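Local coordinates for protein leucine aminopeptidase (PDB 5GNE) that probably removes amino acids from the N terminus of peptides as a zinc-dependent aminopeptidase of peptidase family M28, at residues I114-T117 with N118-L121; S207-S210 with V211-E214. All blocks are in the same frame, centred on the assembly; numbering follows the deposited sequence.

Interaction 1 of 2, residues I114-T117 with N118-L121; sequences IWQT and NQHL
Trp115 and Gln119 meet one helical turn apart. The amide carbon CD of Gln119 lies 3.6 Å from CD1 of the Trp115 indole. The two side chains cross at about a right angle, with the ring and amide planes 44° apart. The indole leaves the backbone with CG anti to N (chi1 -168°). Gln119 stays extended beyond CG, which brings its amide to the pyrrole part of the ring. Leu350, in a loop, touches both side chains.

Two further pairs are looser. Thr117 and Leu121 make an apolar contact, lying side by side and pointing the same way, with Thr117 CG2 4.0 Å from Leu121 CD1. Ile114 and Asn118 also run alongside each other, and the Ile114 methyl CG2 sits beside the amide of Asn118, 4.0 Å from ND2.

All these pairs are i to i+4 neighbours on the helix 111-123. One face of this helix, with Ile114, Thr117 and Leu121, rests on helix 202-221 of the M28 peptidase fold. Gln116 and Gln119 are exposed.

Backbone hydrogen bonds hold the turn. Gln119 N gives to Trp115 O at 3.0 Å. Leu121 N reaches Thr117 O at 3.0 Å, with an N-H...O angle of 170°. Asn118 N to Ile114 O is longer, 3.3 Å.

The buried amide of Asn118 has polar partners on helix 202-221: OD1 is hydrogen-bonded to Ser206 OG, and ND2 makes a weak hydrogen bond to Ser210 OG.

Interaction 2 of 2, residues S207-S210 with V211-E214; sequences SGIS and VELE
Ser207 O receives two hydrogen bonds, from Val211 N at 2.9 Å and from Ser210 OG at 2.7 Å. The residues lie on helix 202-221, the crossover helix of a beta-alpha-beta unit between strands 185-191 and 230-235 in the M28 peptidase fold. The Ser210 hydroxyl comes to the carbonyl at a C=O...O angle of 125°. Ser207 OG is itself hydrogen-bonded to Asp203 O and Ala268 N. Val211 CG2 also packs against Ser207 O, at 3.4 Å.

Gly208 takes part through its carbonyl, which accepts the Glu212 N-H at 3.2 Å.

Ile209 has two side-chain neighbours in the next turn. Its CG2 is 4.2 Å from CD1 of Leu213, and these two side chains lie side by side, pointing the same way. Phe141 of helix 132-151 touches both. At the other branch, Ile209 CD1 is 3.6 Å from Glu212 OE2. Glu212 has CG between its backbone N and carbonyl carbon (chi1 72°). This lays CG over the backbone of the preceding turn, and the extended chain then carries the carboxylate across to the isoleucine.

Ser210 turns its hydroxyl back along the helix, with OG between N and the carbonyl carbon (chi1 74°). Its carbonyl accepts Glu214 N. The Glu214 carboxylate leads away to a salt bridge, OE2 to Arg217 NH2, and OE2 also accepts a hydrogen bond from Asp110 N.

Overall arrangement
Along the chain, interaction 1 comes first, on helix 111-123, and interaction 2 follows on helix 202-221. The two are in series. Neither nests within the other nor crosses it. Each joins adjoining turns of one helix and closes no loop. Helix 132-151 and the strands 157-164, 170-177 and 185-191 come between them. In space their centres are 9 Å apart, and the helices pack together directly: Leu121 CD1 is 3.5 Å from Ile209 CG2, and Thr117 CG2 is 3.6 Å from Ser210 CB. Helices 132-151 and 355-373 touch both. Interaction 2 lies nearer the zinc site, with the side chain of Ser207 about 8 Å from a zinc ion.

Interaction 1 of 2, residues I114-T117 with N118-L121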
loop_
_atom_site.group_PDB
_atom_site.type_symbol
_atom_site.label_atom_id
_atom_site.label_comp_id
_atom_site.label_asym_id
_atom_site.label_seq_id
_atom_site.Cartn_x
_atom_site.Cartn_y
_atom_site.Cartn_z
ATOM N N ILE A 114 4.099 16.320 8.309
ATOM C CA ILE A 114 3.147 15.589 7.468
ATOM C C ILE A 114 2.712 16.418 6.269
ATOM O O ILE A 114 2.839 15.988 5.120
ATOM C CB ILE A 114 1.870 15.157 8.234
ATOM C CG1 ILE A 114 2.181 14.183 9.370
ATOM C CG2 ILE A 114 0.889 14.475 7.306
ATOM C CD1 ILE A 114 0.924 13.668 10.068
ATOM N N TRP A 115 2.192 17.612 6.547
ATOM C CA TRP A 115 1.654 18.476 5.505
ATOM C C TRP A 115 2.719 18.815 4.477
ATOM O O TRP A 115 2.444 18.786 3.274
ATOM C CB TRP A 115 1.055 19.747 6.126
ATOM C CG TRP A 115 0.227 20.555 5.172
ATOM C CD1 TRP A 115 0.586 21.714 4.528
ATOM C CD2 TRP A 115 -1.074 20.213 4.681
ATOM N NE1 TRP A 115 -0.439 22.136 3.716
ATOM C CE2 TRP A 115 -1.469 21.226 3.784
ATOM C CE3 TRP A 115 -1.958 19.151 4.931
ATOM C CZ2 TRP A 115 -2.702 21.214 3.137
ATOM C CZ3 TRP A 115 -3.179 19.137 4.283
ATOM C CH2 TRP A 115 -3.541 20.162 3.399
ATOM N N GLN A 116 3.940 19.076 4.940
ATOM C CA GLN A 116 5.020 19.416 4.027
ATOM C C GLN A 116 5.262 18.313 2.988
ATOM O O GLN A 116 5.458 18.598 1.796
ATOM C CB GLN A 116 6.300 19.696 4.790
ATOM C CG GLN A 116 7.349 20.321 3.891
ATOM C CD GLN A 116 8.530 20.855 4.662
ATOM O OE1 GLN A 116 8.529 20.862 5.897
ATOM N NE2 GLN A 116 9.536 21.342 3.941
ATOM N N THR A 117 5.213 17.059 3.442
ATOM C CA THR A 117 5.405 15.906 2.557
ATOM C C THR A 117 4.361 15.901 1.460
ATOM O O THR A 117 4.691 15.763 0.280
ATOM C CB THR A 117 5.340 14.559 3.309
ATOM O OG1 THR A 117 6.411 14.477 4.252
ATOM C CG2 THR A 117 5.486 13.401 2.342
ATOM N N ASN A 118 3.098 16.038 1.843
ATOM C CA ASN A 118 2.036 16.130 0.853
ATOM C C ASN A 118 2.264 17.254 -0.132
ATOM O O ASN A 118 2.042 17.078 -1.329
ATOM C CB ASN A 118 0.688 16.308 1.523
ATOM C CG ASN A 118 0.198 15.039 2.154
ATOM O OD1 ASN A 118 -0.066 14.051 1.458
ATOM N ND2 ASN A 118 0.075 15.044 3.480
ATOM N N GLN A 119 2.718 18.404 0.353
ATOM C CA GLN A 119 2.971 19.518 -0.551
ATOM C C GLN A 119 4.040 19.152 -1.573
ATOM O O GLN A 119 3.908 19.485 -2.741
ATOM C CB GLN A 119 3.404 20.773 0.223
ATOM C CG GLN A 119 2.314 21.401 1.062
ATOM C CD GLN A 119 2.815 22.596 1.845
ATOM O OE1 GLN A 119 3.747 22.483 2.648
ATOM N NE2 GLN A 119 2.206 23.757 1.605
ATOM N N HIS A 120 5.070 18.420 -1.156
ATOM C CA HIS A 120 6.123 18.074 -2.098
ATOM C C HIS A 120 5.642 17.079 -3.161
ATOM O O HIS A 120 5.837 17.314 -4.355
ATOM C CB HIS A 120 7.343 17.514 -1.370
ATOM C CG HIS A 120 8.465 17.133 -2.290
ATOM N ND1 HIS A 120 9.303 18.059 -2.877
ATOM C CD2 HIS A 120 8.866 15.919 -2.749
ATOM C CE1 HIS A 120 10.179 17.434 -3.646
ATOM N NE2 HIS A 120 9.940 16.135 -3.580
ATOM N N LEU A 121 5.006 15.990 -2.740
ATOM C CA LEU A 121 4.612 14.929 -3.676
ATOM C C LEU A 121 3.545 15.407 -4.648
ATOM O O LEU A 121 3.488 14.985 -5.807
ATOM C CB LEU A 121 4.089 13.695 -2.935
ATOM C CG LEU A 121 5.126 13.015 -2.046
ATOM C CD1 LEU A 121 4.489 11.903 -1.227
ATOM C CD2 LEU A 121 6.302 12.515 -2.889
#

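Interaction 2 of 2, residues S207-S210 with V211-E214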
loop_
_atom_site.group_PDB
_atom_site.type_symbol
_atom_site.label_atom_id
_atom_site.label_comp_id
_atom_site.label_asym_id
_atom_site.label_seq_id
_atom_site.Cartn_x
_atom_site.Cartn_y
_atom_site.Cartn_z
ATOM N N SER A 207 -1.021 10.994 0.658
ATOM C CA SER A 207 -1.444 10.871 2.051
ATOM C C SER A 207 -0.780 9.672 2.745
ATOM O O SER A 207 -0.068 9.848 3.754
ATOM C CB SER A 207 -2.975 10.807 2.162
ATOM O OG SER A 207 -3.537 9.608 1.655
ATOM N N GLY A 208 -1.010 8.469 2.211
ATOM C CA GLY A 208 -0.404 7.288 2.782
ATOM C C GLY A 208 1.102 7.398 2.948
ATOM O O GLY A 208 1.636 7.124 4.022
ATOM N N ILE A 209 1.785 7.840 1.901
ATOM C CA ILE A 209 3.224 8.056 1.966
ATOM C C ILE A 209 3.589 9.026 3.088
ATOM O O ILE A 209 4.493 8.767 3.880
ATOM C CB ILE A 209 3.772 8.636 0.650
ATOM C CG1 ILE A 209 3.737 7.585 -0.453
ATOM C CG2 ILE A 209 5.192 9.161 0.859
ATOM C CD1 ILE A 209 4.727 6.462 -0.234
ATOM N N SER A 210 2.892 10.151 3.158
ATOM C CA SER A 210 3.242 11.141 4.170
ATOM C C SER A 210 3.090 10.558 5.576
ATOM O O SER A 210 3.908 10.804 6.465
ATOM C CB SER A 210 2.391 12.414 4.005
ATOM O OG SER A 210 1.056 12.205 4.445
ATOM N N VAL A 211 2.009 9.823 5.786
ATOM C CA VAL A 211 1.745 9.246 7.094
ATOM C C VAL A 211 2.858 8.317 7.553
ATOM O O VAL A 211 3.298 8.384 8.700
ATOM C CB VAL A 211 0.398 8.517 7.099
ATOM C CG1 VAL A 211 0.248 7.607 8.332
ATOM C CG2 VAL A 211 -0.733 9.569 7.027
ATOM N N GLU A 212 3.341 7.468 6.660
ATOM C CA GLU A 212 4.371 6.514 7.052
ATOM C C GLU A 212 5.712 7.198 7.179
ATOM O O GLU A 212 6.551 6.754 7.982
ATOM C CB GLU A 212 4.432 5.314 6.087
ATOM C CG GLU A 212 5.000 5.571 4.712
ATOM C CD GLU A 212 5.182 4.275 3.910
ATOM O OE1 GLU A 212 5.204 3.170 4.504
ATOM O OE2 GLU A 212 5.262 4.360 2.670
ATOM N N LEU A 213 5.932 8.259 6.405
ATOM C CA LEU A 213 7.179 9.018 6.545
ATOM C C LEU A 213 7.253 9.651 7.918
ATOM O O LEU A 213 8.282 9.560 8.581
ATOM C CB LEU A 213 7.309 10.093 5.472
ATOM C CG LEU A 213 8.241 9.660 4.338
ATOM C CD1 LEU A 213 8.239 10.686 3.235
ATOM C CD2 LEU A 213 9.674 9.416 4.845
ATOM N N GLU A 214 6.145 10.228 8.378
ATOM C CA GLU A 214 6.087 10.745 9.749
ATOM C C GLU A 214 6.267 9.641 10.808
ATOM O O GLU A 214 6.921 9.847 11.846
ATOM C CB GLU A 214 4.780 11.508 9.987
ATOM C CG GLU A 214 4.664 12.172 11.367
ATOM C CD GLU A 214 5.828 13.106 11.726
ATOM O OE1 GLU A 214 6.587 13.525 10.823
ATOM O OE2 GLU A 214 5.971 13.439 12.925
#